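Local atomic coordinates of single-strand DNA-binding protein (PDB entry 3BTP), a protein that binds single-stranded DNA regardless of sequence and mediates nuclear uptake of the single-stranded T-DNA copy during plant transformation by Agrobacterium. Residues Ile118-Phe128 with Phe254-Leu264. Sequence-based numbering, arbitrary orientation.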
loop_
_atom_site.group_PDB
_atom_site.type_symbol
_atom_site.label_atom_id
_atom_site.label_comp_id
_atom_site.label_asym_id
_atom_site.label_seq_id
_atom_site.Cartn_x
_atom_site.Cartn_y
_atom_site.Cartn_z
ATOM N N ILE A 118 -19.307 2.544 -5.317
ATOM C CA ILE A 118 -20.165 1.397 -5.323
ATOM C C ILE A 118 -21.098 1.509 -4.087
ATOM O O ILE A 118 -20.642 1.826 -2.986
ATOM C CB ILE A 118 -19.343 0.090 -5.248
ATOM C CG1 ILE A 118 -18.319 -0.022 -6.411
ATOM C CG2 ILE A 118 -20.253 -1.128 -5.183
ATOM C CD1 ILE A 118 -17.321 -1.121 -6.240
ATOM N N LEU A 119 -22.393 1.236 -4.273
ATOM C CA LEU A 119 -23.358 1.200 -3.164
ATOM C C LEU A 119 -23.600 -0.225 -2.763
ATOM O O LEU A 119 -24.016 -1.042 -3.601
ATOM C CB LEU A 119 -24.720 1.848 -3.574
ATOM C CG LEU A 119 -24.661 3.390 -3.698
ATOM C CD1 LEU A 119 -26.100 3.920 -3.837
ATOM C CD2 LEU A 119 -23.938 4.128 -2.480
ATOM N N VAL A 120 -23.297 -0.557 -1.509
ATOM C CA VAL A 120 -23.495 -1.944 -1.065
ATOM C C VAL A 120 -24.705 -2.037 -0.147
ATOM O O VAL A 120 -24.919 -1.177 0.696
ATOM C CB VAL A 120 -22.252 -2.566 -0.350
ATOM C CG1 VAL A 120 -22.458 -4.097 -0.137
ATOM C CG2 VAL A 120 -20.952 -2.274 -1.146
ATOM N N ARG A 121 -25.467 -3.113 -0.306
ATOM C CA ARG A 121 -26.623 -3.373 0.564
ATOM C C ARG A 121 -26.658 -4.794 1.071
ATOM O O ARG A 121 -26.134 -5.706 0.429
ATOM C CB ARG A 121 -27.942 -3.006 -0.144
ATOM C CG ARG A 121 -28.229 -3.876 -1.320
ATOM C CD ARG A 121 -29.098 -3.144 -2.388
ATOM N NE ARG A 121 -29.381 -4.073 -3.500
ATOM C CZ ARG A 121 -28.764 -4.082 -4.693
ATOM N NH1 ARG A 121 -27.780 -3.207 -4.984
ATOM N NH2 ARG A 121 -29.095 -5.001 -5.589
ATOM N N GLN A 122 -27.227 -4.968 2.255
ATOM C CA GLN A 122 -27.467 -6.302 2.841
ATOM C C GLN A 122 -28.762 -6.920 2.277
ATOM O O GLN A 122 -29.811 -6.300 2.262
ATOM C CB GLN A 122 -27.556 -6.201 4.359
ATOM C CG GLN A 122 -26.224 -5.876 5.033
ATOM C CD GLN A 122 -26.343 -5.856 6.564
ATOM O OE1 GLN A 122 -27.080 -5.059 7.115
ATOM N NE2 GLN A 122 -25.608 -6.747 7.245
ATOM N N THR A 123 -28.700 -8.145 1.799
ATOM C CA THR A 123 -29.935 -8.748 1.267
ATOM C C THR A 123 -30.207 -10.099 1.906
ATOM O O THR A 123 -30.932 -10.884 1.338
ATOM C CB THR A 123 -29.855 -8.958 -0.266
ATOM O OG1 THR A 123 -28.842 -9.914 -0.533
ATOM C CG2 THR A 123 -29.497 -7.664 -1.018
ATOM N N GLY A 124 -29.610 -10.408 3.056
ATOM C CA GLY A 124 -29.634 -11.799 3.545
ATOM C C GLY A 124 -28.712 -12.026 4.712
ATOM O O GLY A 124 -27.957 -11.143 5.054
ATOM N N GLN A 125 -28.791 -13.188 5.361
ATOM C CA GLN A 125 -27.783 -13.553 6.343
ATOM C C GLN A 125 -26.479 -13.733 5.553
ATOM O O GLN A 125 -26.377 -14.593 4.668
ATOM C CB GLN A 125 -28.150 -14.839 7.142
ATOM C CG GLN A 125 -27.100 -15.282 8.251
ATOM C CD GLN A 125 -26.666 -14.113 9.172
ATOM O OE1 GLN A 125 -27.499 -13.350 9.652
ATOM N NE2 GLN A 125 -25.359 -13.975 9.398
ATOM N N ASP A 126 -25.499 -12.902 5.867
ATOM C CA ASP A 126 -24.208 -12.927 5.171
ATOM C C ASP A 126 -24.322 -12.787 3.640
ATOM O O ASP A 126 -23.504 -13.348 2.896
ATOM C CB ASP A 126 -23.449 -14.200 5.567
ATOM C CG ASP A 126 -23.259 -14.311 7.076
ATOM O OD1 ASP A 126 -22.668 -13.362 7.684
ATOM O OD2 ASP A 126 -23.673 -15.351 7.645
ATOM N N LYS A 127 -25.356 -12.077 3.183
ATOM C CA LYS A 127 -25.541 -11.869 1.747
ATOM C C LYS A 127 -25.618 -10.372 1.447
ATOM O O LYS A 127 -26.210 -9.629 2.188
ATOM C CB LYS A 127 -26.762 -12.628 1.167
ATOM C CG LYS A 127 -26.724 -14.171 1.301
ATOM C CD LYS A 127 -28.152 -14.739 1.204
ATOM C CE LYS A 127 -28.252 -16.279 1.431
ATOM N NZ LYS A 127 -28.130 -16.725 2.886
ATOM N N PHE A 128 -24.986 -9.958 0.352
ATOM C CA PHE A 128 -24.831 -8.552 -0.011
ATOM C C PHE A 128 -25.002 -8.396 -1.495
ATOM O O PHE A 128 -24.771 -9.330 -2.244
ATOM C CB PHE A 128 -23.422 -8.064 0.377
ATOM C CG PHE A 128 -23.077 -8.308 1.815
ATOM C CD1 PHE A 128 -23.397 -7.379 2.777
ATOM C CD2 PHE A 128 -22.423 -9.467 2.199
ATOM C CE1 PHE A 128 -23.073 -7.625 4.124
ATOM C CE2 PHE A 128 -22.112 -9.718 3.511
ATOM C CZ PHE A 128 -22.445 -8.798 4.492
ATOM N N PHE A 254 -22.676 -1.806 9.474
ATOM C CA PHE A 254 -22.788 -2.089 8.050
ATOM C C PHE A 254 -22.275 -0.884 7.231
ATOM O O PHE A 254 -21.438 -1.051 6.375
ATOM C CB PHE A 254 -24.220 -2.469 7.625
ATOM C CG PHE A 254 -24.346 -2.644 6.131
ATOM C CD1 PHE A 254 -23.598 -3.604 5.460
ATOM C CD2 PHE A 254 -25.161 -1.825 5.396
ATOM C CE1 PHE A 254 -23.671 -3.704 4.056
ATOM C CE2 PHE A 254 -25.227 -1.930 4.022
ATOM C CZ PHE A 254 -24.506 -2.883 3.376
ATOM N N GLN A 255 -22.762 0.313 7.537
ATOM C CA GLN A 255 -22.417 1.531 6.863
ATOM C C GLN A 255 -20.980 1.919 6.984
ATOM O O GLN A 255 -20.473 2.557 6.073
ATOM C CB GLN A 255 -23.225 2.677 7.412
ATOM C CG GLN A 255 -24.665 2.682 6.988
ATOM C CD GLN A 255 -25.534 1.958 7.986
ATOM O OE1 GLN A 255 -25.055 1.503 9.015
ATOM N NE2 GLN A 255 -26.816 1.812 7.667
ATOM N N ALA A 256 -20.349 1.610 8.134
ATOM C CA ALA A 256 -18.925 1.837 8.352
ATOM C C ALA A 256 -18.037 0.898 7.558
ATOM O O ALA A 256 -16.854 1.135 7.475
ATOM C CB ALA A 256 -18.575 1.789 9.834
ATOM N N GLY A 257 -18.587 -0.152 6.958
ATOM C CA GLY A 257 -17.765 -1.081 6.131
ATOM C C GLY A 257 -17.297 -2.299 6.919
ATOM O O GLY A 257 -16.606 -3.197 6.389
ATOM N N SER A 258 -17.720 -2.373 8.191
ATOM C CA SER A 258 -17.257 -3.440 9.049
ATOM C C SER A 258 -18.056 -4.732 8.995
ATOM O O SER A 258 -18.020 -5.490 9.952
ATOM C CB SER A 258 -16.932 -2.922 10.471
ATOM O OG SER A 258 -15.501 -2.513 10.464
ATOM N N LEU A 259 -18.712 -5.009 7.857
ATOM C CA LEU A 259 -19.525 -6.188 7.664
ATOM C C LEU A 259 -19.518 -6.749 6.261
ATOM O O LEU A 259 -20.466 -7.443 5.918
ATOM C CB LEU A 259 -21.028 -5.946 8.046
ATOM C CG LEU A 259 -21.479 -5.850 9.534
ATOM C CD1 LEU A 259 -23.046 -5.812 9.743
ATOM C CD2 LEU A 259 -20.893 -6.954 10.400
ATOM N N LEU A 260 -18.482 -6.543 5.462
ATOM C CA LEU A 260 -18.512 -6.893 4.052
ATOM C C LEU A 260 -17.857 -8.231 3.882
ATOM O O LEU A 260 -17.139 -8.685 4.772
ATOM C CB LEU A 260 -17.725 -5.882 3.201
ATOM C CG LEU A 260 -18.066 -4.397 3.276
ATOM C CD1 LEU A 260 -16.814 -3.398 2.949
ATOM C CD2 LEU A 260 -19.361 -4.131 2.475
ATOM N N PRO A 261 -18.050 -8.852 2.720
ATOM C CA PRO A 261 -17.364 -10.126 2.428
ATOM C C PRO A 261 -15.886 -9.907 2.087
ATOM O O PRO A 261 -15.416 -8.755 1.999
ATOM C CB PRO A 261 -18.134 -10.720 1.220
ATOM C CG PRO A 261 -19.226 -9.795 0.918
ATOM C CD PRO A 261 -18.915 -8.430 1.608
ATOM N N ASP A 262 -15.176 -11.013 1.957
ATOM C CA ASP A 262 -13.768 -11.069 1.793
ATOM C C ASP A 262 -13.390 -10.478 0.403
ATOM O O ASP A 262 -12.358 -9.810 0.253
ATOM C CB ASP A 262 -13.355 -12.558 1.792
ATOM C CG ASP A 262 -13.827 -13.342 3.056
ATOM O OD1 ASP A 262 -14.062 -12.733 4.106
ATOM O OD2 ASP A 262 -13.958 -14.600 3.011
ATOM N N ILE A 263 -14.203 -10.786 -0.613
ATOM C CA ILE A 263 -13.802 -10.673 -2.017
ATOM C C ILE A 263 -14.874 -9.864 -2.690
ATOM O O ILE A 263 -16.041 -10.126 -2.530
ATOM C CB ILE A 263 -13.636 -12.032 -2.700
ATOM C CG1 ILE A 263 -12.461 -12.845 -2.099
ATOM C CG2 ILE A 263 -13.453 -11.875 -4.168
ATOM C CD1 ILE A 263 -12.499 -14.332 -2.405
ATOM N N LEU A 264 -14.456 -8.854 -3.432
ATOM C CA LEU A 264 -15.326 -8.108 -4.371
ATOM C C LEU A 264 -14.792 -8.234 -5.807
ATOM O O LEU A 264 -13.679 -7.841 -6.091
ATOM C CB LEU A 264 -15.373 -6.613 -3.941
ATOM C CG LEU A 264 -16.355 -5.585 -4.589
ATOM C CD1 LEU A 264 -16.285 -4.271 -3.788
ATOM C CD2 LEU A 264 -16.019 -5.286 -6.025
#
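Asp126 OD2, at the turn of the hairpin whose Gln122 and Phe128 both touch Phe254, is gripped twice: by Gln125 NE2 at 2.8 Å, arriving from above the carboxylate plane, and by the backbone N of Glu239. No hydrogen bond joins 118-128 to 254-264; apolar contacts, two CH-pi contacts and a stacked amide hold them. Gln122 CG makes one CH-pi contact, 3.6 Å from the Phe254 ring centroid and 19° off its normal. Extended beyond CG, Gln122 carries its amide along that ring, the planes only 8° apart, until NE2 meets Leu259 CD1 at 3.7 Å. The edge of the Phe254 ring approaches the strand backbone, CZ lying 3.2 Å from Val120 O. Phe128 CD1 stands 3.9 Å from Phe254 CE1, while Pro261 CD makes the other CH-pi contact, 4.1 Å from the Phe128 centroid and 28° off the normal. Val120 CG1 packs on Leu260 CD2, and Ile118 meets Leu264 tip to tip through their CD1 atoms. From strand 272-275, Phe274 also touches Val120, Pro261 and Leu264, and Ile272 touches Ile118, bringing two antiparallel sheets together. The loop leading into strand 263-266 thus packs on a beta-hairpin with a type II turn and a classic beta bulge, Thr123 and Gly124 opposite Lys127.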